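Local coordinates for protein C alpha-dehydrogenase (Sphingobium sp. SYK-6, PDB 4YAG) that probably oxidises the alpha-carbon hydroxyl of lignin-derived beta-aryl ethers as an NADH-binding short-chain dehydrogenase/reductase in the lignin ether cleavage pathway, at residues G20-L25 / Q47-R52; P128-R133 / D179-T184; T167-I172 / N245-S250. All coordinates share one frame; numbering follows the deposited sequence.

Contact 1: G20-L25 / Q47-R52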
loop_
_atom_site.group_PDB
_atom_site.type_symbol
_atom_site.label_atom_id
_atom_site.label_comp_id
_atom_site.label_asym_id
_atom_site.label_seq_id
_atom_site.Cartn_x
_atom_site.Cartn_y
_atom_site.Cartn_z
ATOM N N GLY A 20 -9.986 -18.998 -14.010
ATOM C CA GLY A 20 -11.163 -19.571 -13.373
ATOM C C GLY A 20 -12.327 -18.586 -13.417
ATOM O O GLY A 20 -13.466 -18.965 -13.704
ATOM N N ILE A 21 -12.044 -17.326 -13.124
ATOM C CA ILE A 21 -13.040 -16.257 -13.233
ATOM C C ILE A 21 -13.534 -16.136 -14.687
ATOM O O ILE A 21 -14.730 -16.060 -14.957
ATOM C CB ILE A 21 -12.478 -14.922 -12.728
ATOM C CG1 ILE A 21 -12.214 -14.987 -11.215
ATOM C CG2 ILE A 21 -13.419 -13.784 -13.049
ATOM C CD1 ILE A 21 -11.450 -13.798 -10.654
ATOM N N ALA A 22 -12.601 -16.172 -15.633
ATOM C CA ALA A 22 -12.953 -16.086 -17.037
ATOM C C ALA A 22 -13.947 -17.176 -17.425
ATOM O O ALA A 22 -14.965 -16.910 -18.063
ATOM C CB ALA A 22 -11.718 -16.196 -17.886
ATOM N N GLN A 23 -13.651 -18.414 -17.052
ATOM C CA GLN A 23 -14.519 -19.520 -17.401
ATOM C C GLN A 23 -15.923 -19.338 -16.845
ATOM O O GLN A 23 -16.907 -19.607 -17.521
ATOM C CB GLN A 23 -13.955 -20.834 -16.873
ATOM C CG GLN A 23 -12.730 -21.337 -17.597
ATOM C CD GLN A 23 -12.056 -22.444 -16.814
ATOM O OE1 GLN A 23 -11.070 -22.210 -16.087
ATOM N NE2 GLN A 23 -12.604 -23.624 -16.896
ATOM N N ARG A 24 -16.019 -18.908 -15.597
ATOM C CA ARG A 24 -17.340 -18.775 -14.993
ATOM C C ARG A 24 -18.091 -17.529 -15.476
ATOM O O ARG A 24 -19.312 -17.571 -15.608
ATOM C CB ARG A 24 -17.243 -18.842 -13.467
ATOM C CG ARG A 24 -16.599 -20.138 -12.956
ATOM C CD ARG A 24 -17.156 -21.393 -13.623
ATOM N NE ARG A 24 -18.596 -21.461 -13.458
ATOM C CZ ARG A 24 -19.428 -22.146 -14.238
ATOM N NH1 ARG A 24 -18.982 -22.850 -15.276
ATOM N NH2 ARG A 24 -20.726 -22.114 -13.979
ATOM N N LEU A 25 -17.392 -16.438 -15.764
ATOM C CA LEU A 25 -18.071 -15.304 -16.379
ATOM C C LEU A 25 -18.612 -15.659 -17.777
ATOM O O LEU A 25 -19.742 -15.309 -18.093
ATOM C CB LEU A 25 -17.172 -14.065 -16.422
ATOM C CG LEU A 25 -16.828 -13.438 -15.070
ATOM C CD1 LEU A 25 -15.912 -12.231 -15.249
ATOM C CD2 LEU A 25 -18.097 -13.022 -14.312
ATOM N N GLN A 47 -6.595 -21.593 -27.001
ATOM C CA GLN A 47 -6.836 -22.959 -27.435
ATOM C C GLN A 47 -7.935 -23.634 -26.593
ATOM O O GLN A 47 -8.768 -24.389 -27.119
ATOM C CB GLN A 47 -5.536 -23.773 -27.411
ATOM C CG GLN A 47 -5.764 -25.232 -27.771
ATOM C CD GLN A 47 -4.572 -26.115 -27.468
ATOM O OE1 GLN A 47 -3.434 -25.776 -27.790
ATOM N NE2 GLN A 47 -4.827 -27.257 -26.837
ATOM N N PHE A 48 -7.933 -23.370 -25.295
ATOM C CA PHE A 48 -8.945 -23.903 -24.384
ATOM C C PHE A 48 -10.341 -23.477 -24.805
ATOM O O PHE A 48 -11.249 -24.299 -24.900
ATOM C CB PHE A 48 -8.663 -23.426 -22.965
ATOM C CG PHE A 48 -9.671 -23.877 -21.959
ATOM C CD1 PHE A 48 -10.837 -23.156 -21.749
ATOM C CD2 PHE A 48 -9.449 -25.015 -21.203
ATOM C CE1 PHE A 48 -11.763 -23.567 -20.813
ATOM C CE2 PHE A 48 -10.368 -25.425 -20.255
ATOM C CZ PHE A 48 -11.529 -24.705 -20.068
ATOM N N PHE A 49 -10.518 -22.191 -25.074
ATOM C CA PHE A 49 -11.838 -21.697 -25.458
ATOM C C PHE A 49 -12.226 -22.095 -26.873
ATOM O O PHE A 49 -13.411 -22.278 -27.147
ATOM C CB PHE A 49 -11.932 -20.189 -25.239
ATOM C CG PHE A 49 -11.996 -19.819 -23.796
ATOM C CD1 PHE A 49 -13.070 -20.215 -23.018
ATOM C CD2 PHE A 49 -10.969 -19.114 -23.192
ATOM C CE1 PHE A 49 -13.124 -19.911 -21.690
ATOM C CE2 PHE A 49 -11.026 -18.812 -21.877
ATOM C CZ PHE A 49 -12.103 -19.200 -21.120
ATOM N N GLU A 50 -11.257 -22.253 -27.766
ATOM C CA GLU A 50 -11.539 -22.746 -29.114
ATOM C C GLU A 50 -12.021 -24.188 -29.068
ATOM O O GLU A 50 -12.940 -24.579 -29.799
ATOM C CB GLU A 50 -10.293 -22.643 -29.997
ATOM C CG GLU A 50 -9.911 -21.212 -30.336
ATOM C CD GLU A 50 -8.592 -21.105 -31.090
ATOM O OE1 GLU A 50 -8.011 -22.153 -31.449
ATOM O OE2 GLU A 50 -8.137 -19.963 -31.323
ATOM N N GLU A 51 -11.399 -24.983 -28.205
ATOM C CA GLU A 51 -11.804 -26.377 -28.038
ATOM C C GLU A 51 -13.240 -26.470 -27.519
ATOM O O GLU A 51 -13.919 -27.483 -27.734
ATOM C CB GLU A 51 -10.850 -27.108 -27.088
ATOM C CG GLU A 51 -9.560 -27.559 -27.749
ATOM C CD GLU A 51 -8.510 -28.043 -26.753
ATOM O OE1 GLU A 51 -8.657 -27.782 -25.533
ATOM O OE2 GLU A 51 -7.528 -28.677 -27.196
ATOM N N ARG A 52 -13.705 -25.422 -26.865
ATOM C CA ARG A 52 -15.054 -25.404 -26.319
ATOM C C ARG A 52 -15.996 -24.543 -27.157
ATOM O O ARG A 52 -17.065 -24.159 -26.698
ATOM C CB ARG A 52 -15.029 -24.963 -24.870
ATOM C CG ARG A 52 -14.491 -26.066 -23.995
ATOM C CD ARG A 52 -13.826 -25.552 -22.772
ATOM N NE ARG A 52 -13.189 -26.659 -22.055
ATOM C CZ ARG A 52 -12.042 -27.239 -22.410
ATOM N NH1 ARG A 52 -11.367 -26.829 -23.480
ATOM N NH2 ARG A 52 -11.558 -28.237 -21.680
#
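Two phenylalanines at the end of helix 39-51 meet Gln23 and Ala22 of helix 16-27, and each ring has a neighbour on a face. Over the Phe49 ring, above its centre, stands CD1 of Phe48, while CD1 of Phe49 lies at the edge of the Phe48 ring and in its plane. One face of Phe48 carries the guanidinium of Arg52, whose CZ sits 3.3 Å above the plane and toward the rim. The guanidinium is held there by NH1, which donates to Phe48 O at 2.9 Å, and by Glu51 OE1 at its edge, 3.5 Å from the same Arg52 NH1 in a salt bridge.

The helices run nearly parallel, 24° apart, but their axes are 12.5 Å from each other, so long or flat side chains must span the gap. The aliphatic part of Gln23 does this from helix 16-27: Gln23 CG comes 4.0 Å from Phe48 CE1 and 4.2 Å from Phe49 CZ. With CG anti to the carbonyl carbon (chi1 -72°) and an extended chain beyond it, the glutamine crosses Phe48 at about a right angle. Ala22 CB meets Phe49 CZ at 4.4 Å; its small methyl suits a position pressed against the sheet.

Beneath both helices, Ala22 and Phe49 rest on Leu32 and Leu34 of strand 31-36. Phe19, on helix 16-27, meets Phe48 edge-to-face. Helix 231-244 flanks helix 16-27, Ile21 touching Ile238 and Arg24 forming a salt bridge to Asp236, so the contact joins two neighbouring helices of the Rossmann fold over its sheet.

Contact 2: P128-R133 / D179-T184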
loop_
_atom_site.group_PDB
_atom_site.type_symbol
_atom_site.label_atom_id
_atom_site.label_comp_id
_atom_site.label_asym_id
_atom_site.label_seq_id
_atom_site.Cartn_x
_atom_site.Cartn_y
_atom_site.Cartn_z
ATOM N N PRO A 128 -13.140 5.671 -16.374
ATOM C CA PRO A 128 -13.798 6.807 -17.020
ATOM C C PRO A 128 -14.826 6.352 -18.060
ATOM O O PRO A 128 -15.932 6.885 -18.107
ATOM C CB PRO A 128 -12.631 7.573 -17.646
ATOM C CG PRO A 128 -11.515 7.319 -16.729
ATOM C CD PRO A 128 -11.681 5.886 -16.292
ATOM N N GLY A 129 -14.477 5.347 -18.865
ATOM C CA GLY A 129 -15.376 4.854 -19.881
ATOM C C GLY A 129 -16.554 4.124 -19.284
ATOM O O GLY A 129 -17.660 4.224 -19.787
ATOM N N MET A 130 -16.328 3.401 -18.195
ATOM C CA MET A 130 -17.400 2.688 -17.537
ATOM C C MET A 130 -18.430 3.668 -16.992
ATOM O O MET A 130 -19.629 3.419 -17.066
ATOM C CB MET A 130 -16.861 1.791 -16.424
ATOM C CG MET A 130 -15.923 0.684 -16.935
ATOM S SD MET A 130 -15.014 -0.193 -15.621
ATOM C CE MET A 130 -16.354 -1.029 -14.782
ATOM N N ARG A 131 -17.968 4.776 -16.445
ATOM C CA ARG A 131 -18.889 5.815 -16.012
ATOM C C ARG A 131 -19.603 6.441 -17.208
ATOM O O ARG A 131 -20.821 6.626 -17.192
ATOM C CB ARG A 131 -18.162 6.901 -15.250
ATOM C CG ARG A 131 -17.414 6.455 -14.010
ATOM C CD ARG A 131 -16.805 7.688 -13.378
ATOM N NE ARG A 131 -15.832 7.440 -12.319
ATOM C CZ ARG A 131 -16.129 7.326 -11.022
ATOM N NH1 ARG A 131 -17.389 7.425 -10.608
ATOM N NH2 ARG A 131 -15.157 7.139 -10.143
ATOM N N ALA A 132 -18.845 6.792 -18.241
ATOM C CA ALA A 132 -19.410 7.503 -19.392
ATOM C C ALA A 132 -20.518 6.725 -20.098
ATOM O O ALA A 132 -21.499 7.307 -20.590
ATOM C CB ALA A 132 -18.316 7.821 -20.373
ATOM N N ARG A 133 -20.368 5.411 -20.163
ATOM C CA ARG A 133 -21.304 4.584 -20.913
ATOM C C ARG A 133 -22.648 4.462 -20.207
ATOM O O ARG A 133 -23.658 4.156 -20.838
ATOM C CB ARG A 133 -20.697 3.208 -21.209
ATOM C CG ARG A 133 -19.668 3.257 -22.340
ATOM C CD ARG A 133 -19.122 1.890 -22.731
ATOM N NE ARG A 133 -18.347 1.253 -21.664
ATOM C CZ ARG A 133 -17.051 1.442 -21.436
ATOM N NH1 ARG A 133 -16.321 2.259 -22.192
ATOM N NH2 ARG A 133 -16.474 0.803 -20.449
ATOM N N ASP A 179 -21.963 5.985 -10.162
ATOM C CA ASP A 179 -22.261 5.600 -11.535
ATOM C C ASP A 179 -22.663 4.128 -11.628
ATOM O O ASP A 179 -22.512 3.496 -12.676
ATOM C CB ASP A 179 -21.049 5.897 -12.423
ATOM C CG ASP A 179 -20.796 7.384 -12.567
ATOM O OD1 ASP A 179 -21.587 8.034 -13.297
ATOM O OD2 ASP A 179 -19.833 7.898 -11.943
ATOM N N ASN A 180 -23.214 3.608 -10.528
ATOM C CA ASN A 180 -23.737 2.252 -10.457
ATOM C C ASN A 180 -22.681 1.219 -10.840
ATOM O O ASN A 180 -22.971 0.207 -11.482
ATOM C CB ASN A 180 -24.977 2.125 -11.339
ATOM C CG ASN A 180 -25.757 0.856 -11.071
ATOM O OD1 ASN A 180 -25.696 0.285 -9.974
ATOM N ND2 ASN A 180 -26.504 0.403 -12.074
ATOM N N ILE A 181 -21.450 1.487 -10.419
ATOM C CA ILE A 181 -20.367 0.529 -10.535
ATOM C C ILE A 181 -20.090 -0.019 -9.144
ATOM O O ILE A 181 -19.690 0.718 -8.229
ATOM C CB ILE A 181 -19.107 1.188 -11.108
ATOM C CG1 ILE A 181 -19.367 1.722 -12.526
ATOM C CG2 ILE A 181 -17.928 0.198 -11.112
ATOM C CD1 ILE A 181 -18.290 2.677 -13.016
ATOM N N GLY A 182 -20.295 -1.316 -8.969
ATOM C CA GLY A 182 -19.958 -1.971 -7.716
ATOM C C GLY A 182 -18.518 -2.406 -7.642
ATOM O O GLY A 182 -17.840 -2.488 -8.671
ATOM N N VAL A 183 -18.028 -2.656 -6.434
ATOM C CA VAL A 183 -16.659 -3.131 -6.253
ATOM C C VAL A 183 -16.573 -4.294 -5.279
ATOM O O VAL A 183 -17.380 -4.423 -4.365
ATOM C CB VAL A 183 -15.686 -2.009 -5.795
ATOM C CG1 VAL A 183 -15.767 -0.809 -6.739
ATOM C CG2 VAL A 183 -15.969 -1.560 -4.369
ATOM N N THR A 184 -15.578 -5.147 -5.517
ATOM C CA THR A 184 -15.312 -6.321 -4.695
ATOM C C THR A 184 -13.812 -6.472 -4.549
ATOM O O THR A 184 -13.080 -6.332 -5.519
ATOM C CB THR A 184 -15.827 -7.600 -5.372
ATOM O OG1 THR A 184 -17.246 -7.518 -5.555
ATOM C CG2 THR A 184 -15.491 -8.840 -4.559
HETATM O O HOH W 1 -22.170 3.653 -15.590
HETATM O O HOH W 2 -22.869 6.779 -15.219
#
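Arg131, in the last turns of helix 105-133, comes within 5.6 Å of Asp179, CA to CA, where the chain swings from helix 156-177 into strand 181-187 through a Schellman motif with Asn180 as its C-prime residue; asparagine tolerates the positive phi of 56° well. The Arg131 chain runs extended from CG to NE across the Asp179 side chain, its CD 3.4 Å from OD2, before NH1 bonds to Asp179 OD2 at 2.8 Å. This salt bridge is nearly straight, 160° at the hydrogen; the oxygen lies in the guanidinium plane and offers its anti lone pair, while the carboxylate is turned 79° from that plane. A water lies 2.9 Å from Met130 O and equally far from Asp179 O, joining the two backbones beside the ion pair. On the inner side the contact is apolar: Ile181 CD1 reaches Met130 CB at 3.8 Å and Arg131 CG at 4.0 Å, the branched isoleucine suiting a buried strand position.

Ser175 takes a second hydrogen bond from Arg131, through NH2, and Lys101 of the second subunit packs against the arginine. Ile181 also lies against Ile139 of the neighbouring strand 137-142 and Met176 of helix 156-177, which ties the end of helix 105-133 to the sheet.

Contact 3: T167-I172 / N245-S250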
loop_
_atom_site.group_PDB
_atom_site.type_symbol
_atom_site.label_atom_id
_atom_site.label_comp_id
_atom_site.label_asym_id
_atom_site.label_seq_id
_atom_site.Cartn_x
_atom_site.Cartn_y
_atom_site.Cartn_z
ATOM N N THR A 167 -7.700 -1.850 1.064
ATOM C CA THR A 167 -8.124 -0.498 1.434
ATOM C C THR A 167 -8.532 0.306 0.199
ATOM O O THR A 167 -9.513 1.034 0.224
ATOM C CB THR A 167 -7.007 0.195 2.205
ATOM O OG1 THR A 167 -6.755 -0.564 3.395
ATOM C CG2 THR A 167 -7.377 1.632 2.581
ATOM N N LEU A 168 -7.756 0.187 -0.874
ATOM C CA LEU A 168 -8.094 0.839 -2.140
ATOM C C LEU A 168 -9.528 0.518 -2.523
ATOM O O LEU A 168 -10.317 1.397 -2.888
ATOM C CB LEU A 168 -7.117 0.365 -3.215
ATOM C CG LEU A 168 -7.451 0.726 -4.668
ATOM C CD1 LEU A 168 -7.346 2.240 -4.853
ATOM C CD2 LEU A 168 -6.563 -0.013 -5.635
ATOM N N THR A 169 -9.867 -0.760 -2.459
ATOM C CA THR A 169 -11.174 -1.210 -2.917
ATOM C C THR A 169 -12.270 -0.638 -2.024
ATOM O O THR A 169 -13.306 -0.163 -2.493
ATOM C CB THR A 169 -11.263 -2.735 -2.955
ATOM O OG1 THR A 169 -10.170 -3.268 -3.706
ATOM C CG2 THR A 169 -12.568 -3.165 -3.590
ATOM N N GLU A 170 -12.050 -0.657 -0.714
ATOM C CA GLU A 170 -13.015 -0.099 0.210
ATOM C C GLU A 170 -13.254 1.393 -0.062
ATOM O O GLU A 170 -14.392 1.891 -0.067
ATOM C CB GLU A 170 -12.490 -0.232 1.647
ATOM C CG GLU A 170 -12.377 -1.638 2.153
ATOM C CD GLU A 170 -11.632 -1.727 3.492
ATOM O OE1 GLU A 170 -10.966 -0.741 3.885
ATOM O OE2 GLU A 170 -11.728 -2.792 4.148
ATOM N N THR A 171 -12.175 2.119 -0.292
ATOM C CA THR A 171 -12.292 3.561 -0.409
ATOM C C THR A 171 -12.945 3.999 -1.702
ATOM O O THR A 171 -13.655 5.010 -1.710
ATOM C CB THR A 171 -10.922 4.257 -0.245
ATOM O OG1 THR A 171 -10.054 3.929 -1.351
ATOM C CG2 THR A 171 -10.305 3.858 1.080
ATOM N N ILE A 172 -12.733 3.270 -2.795
ATOM C CA ILE A 172 -13.326 3.693 -4.063
ATOM C C ILE A 172 -14.820 3.390 -4.153
ATOM O O ILE A 172 -15.480 3.886 -5.060
ATOM C CB ILE A 172 -12.626 3.080 -5.307
ATOM C CG1 ILE A 172 -12.834 1.569 -5.364
ATOM C CG2 ILE A 172 -11.140 3.458 -5.332
ATOM C CD1 ILE A 172 -12.241 0.917 -6.603
ATOM N N ASN A 245 -23.306 -7.671 -5.584
ATOM C CA ASN A 245 -22.540 -6.503 -5.177
ATOM C C ASN A 245 -21.939 -6.633 -3.781
ATOM O O ASN A 245 -22.160 -5.801 -2.893
ATOM C CB ASN A 245 -23.366 -5.218 -5.265
ATOM C CG ASN A 245 -22.501 -3.982 -5.202
ATOM O OD1 ASN A 245 -21.314 -4.034 -5.474
ATOM N ND2 ASN A 245 -23.093 -2.858 -4.786
ATOM N N LYS A 246 -21.170 -7.697 -3.593
ATOM C CA LYS A 246 -20.545 -7.975 -2.315
ATOM C C LYS A 246 -19.172 -7.343 -2.223
ATOM O O LYS A 246 -18.304 -7.614 -3.052
ATOM C CB LYS A 246 -20.370 -9.476 -2.149
ATOM C CG LYS A 246 -21.625 -10.276 -2.146
ATOM C CD LYS A 246 -21.184 -11.740 -2.092
ATOM C CE LYS A 246 -22.278 -12.694 -1.890
ATOM N NZ LYS A 246 -21.654 -14.024 -1.688
ATOM N N LEU A 247 -18.912 -6.560 -1.184
ATOM C CA LEU A 247 -17.627 -5.889 -1.073
ATOM C C LEU A 247 -16.439 -6.831 -0.835
ATOM O O LEU A 247 -15.370 -6.648 -1.420
ATOM C CB LEU A 247 -17.678 -4.836 0.033
ATOM C CG LEU A 247 -16.413 -4.048 0.326
ATOM C CD1 LEU A 247 -15.924 -3.316 -0.929
ATOM C CD2 LEU A 247 -16.686 -3.086 1.467
ATOM N N TYR A 248 -16.647 -7.820 0.027
ATOM C CA TYR A 248 -15.583 -8.721 0.418
ATOM C C TYR A 248 -15.883 -10.154 0.051
ATOM O O TYR A 248 -16.981 -10.661 0.308
ATOM C CB TYR A 248 -15.401 -8.684 1.935
ATOM C CG TYR A 248 -15.067 -7.345 2.534
ATOM C CD1 TYR A 248 -13.954 -6.621 2.135
ATOM C CD2 TYR A 248 -15.839 -6.837 3.565
ATOM C CE1 TYR A 248 -13.639 -5.427 2.715
ATOM C CE2 TYR A 248 -15.541 -5.645 4.146
ATOM C CZ TYR A 248 -14.435 -4.946 3.745
ATOM O OH TYR A 248 -14.141 -3.750 4.364
ATOM N N VAL A 249 -14.888 -10.816 -0.530
ATOM C CA VAL A 249 -14.962 -12.252 -0.757
ATOM C C VAL A 249 -13.667 -12.875 -0.274
ATOM O O VAL A 249 -12.598 -12.483 -0.733
ATOM C CB VAL A 249 -15.120 -12.587 -2.253
ATOM C CG1 VAL A 249 -15.055 -14.110 -2.457
ATOM C CG2 VAL A 249 -16.424 -12.028 -2.804
ATOM N N SER A 250 -13.769 -13.830 0.653
ATOM C CA SER A 250 -12.620 -14.615 1.100
ATOM C C SER A 250 -12.876 -16.063 0.741
ATOM O O SER A 250 -13.981 -16.565 0.884
ATOM C CB SER A 250 -12.392 -14.503 2.615
ATOM O OG SER A 250 -12.123 -13.149 2.992
#
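Glu170 and Tyr248 make the close part of this contact, joined by a hydrogen bond from Tyr248 OH to Glu170 OE2 of 2.6 Å, the side chains crossing at a slant. The glutamate puts CG anti to its carbonyl carbon (chi1 -67°) and then stays extended, which carries its carboxylate from the helix to the tyrosine hydroxyl. OE2 lies at the edge of the Tyr248 ring, near its plane, whereas the hydroxyl meets the carboxylate from above, 41° out of the carboxylate plane, with the two planes 72° apart. Glu170 CG, 3.5 Å from Tyr248 OH, adds to the fit. The same OE2 forms a salt bridge with Arg262 NE of the second subunit, so one buried oxygen takes a hydroxyl and a cation, a setting that would be expected to stabilise its negative charge. Replacing Glu170 with an alanine is likely to leave the Tyr248 hydroxyl and Arg262 of the second subunit without their shared acceptor, with a gap between helix and strand.

The other part is looser. Leu247 is partly exposed, and its CD1 only brushes Thr169 CG2 at 4.3 Å and Glu170 CA at 4.5 Å, while its CG stands 3.8 Å above the centre of the Tyr248 ring. The leucine thus steadies the ring from a face. Thr169 meets Leu247 through its methyl; its hydroxyl is bonded to Val165 O and Asn141.

Thr167, Leu168 and Thr171 pack on Ala163, Trp108 and Ala156 of the second subunit. Helix 156-177, which bears the NADH-binding Tyr158 and Lys162, therefore also builds the subunit interface, an arrangement characteristic of classical short-chain dehydrogenases.

In the fold
All three contacts lie on the Rossmann-fold sheet, of strand order 3-2-1-4-5-6-7: contact 1 joins two helices that rest on strand 31-36, whereas contacts 2 and 3 join a helix to a strand or its approach. Contact 1 closes first along the chain; its centre is about 25 Å from that of contact 2 and 26 Å from that of contact 3, without touching either. Contacts 2 and 3 alternate along the chain, have centres about 15 Å apart and meet directly: Thr184 OG1 probably bonds to Lys246 O, 2.7 Å away. Helix 231-244 touches contacts 1 and 3, while contact 3 reaches the second subunit through eight residues and contact 2 through one.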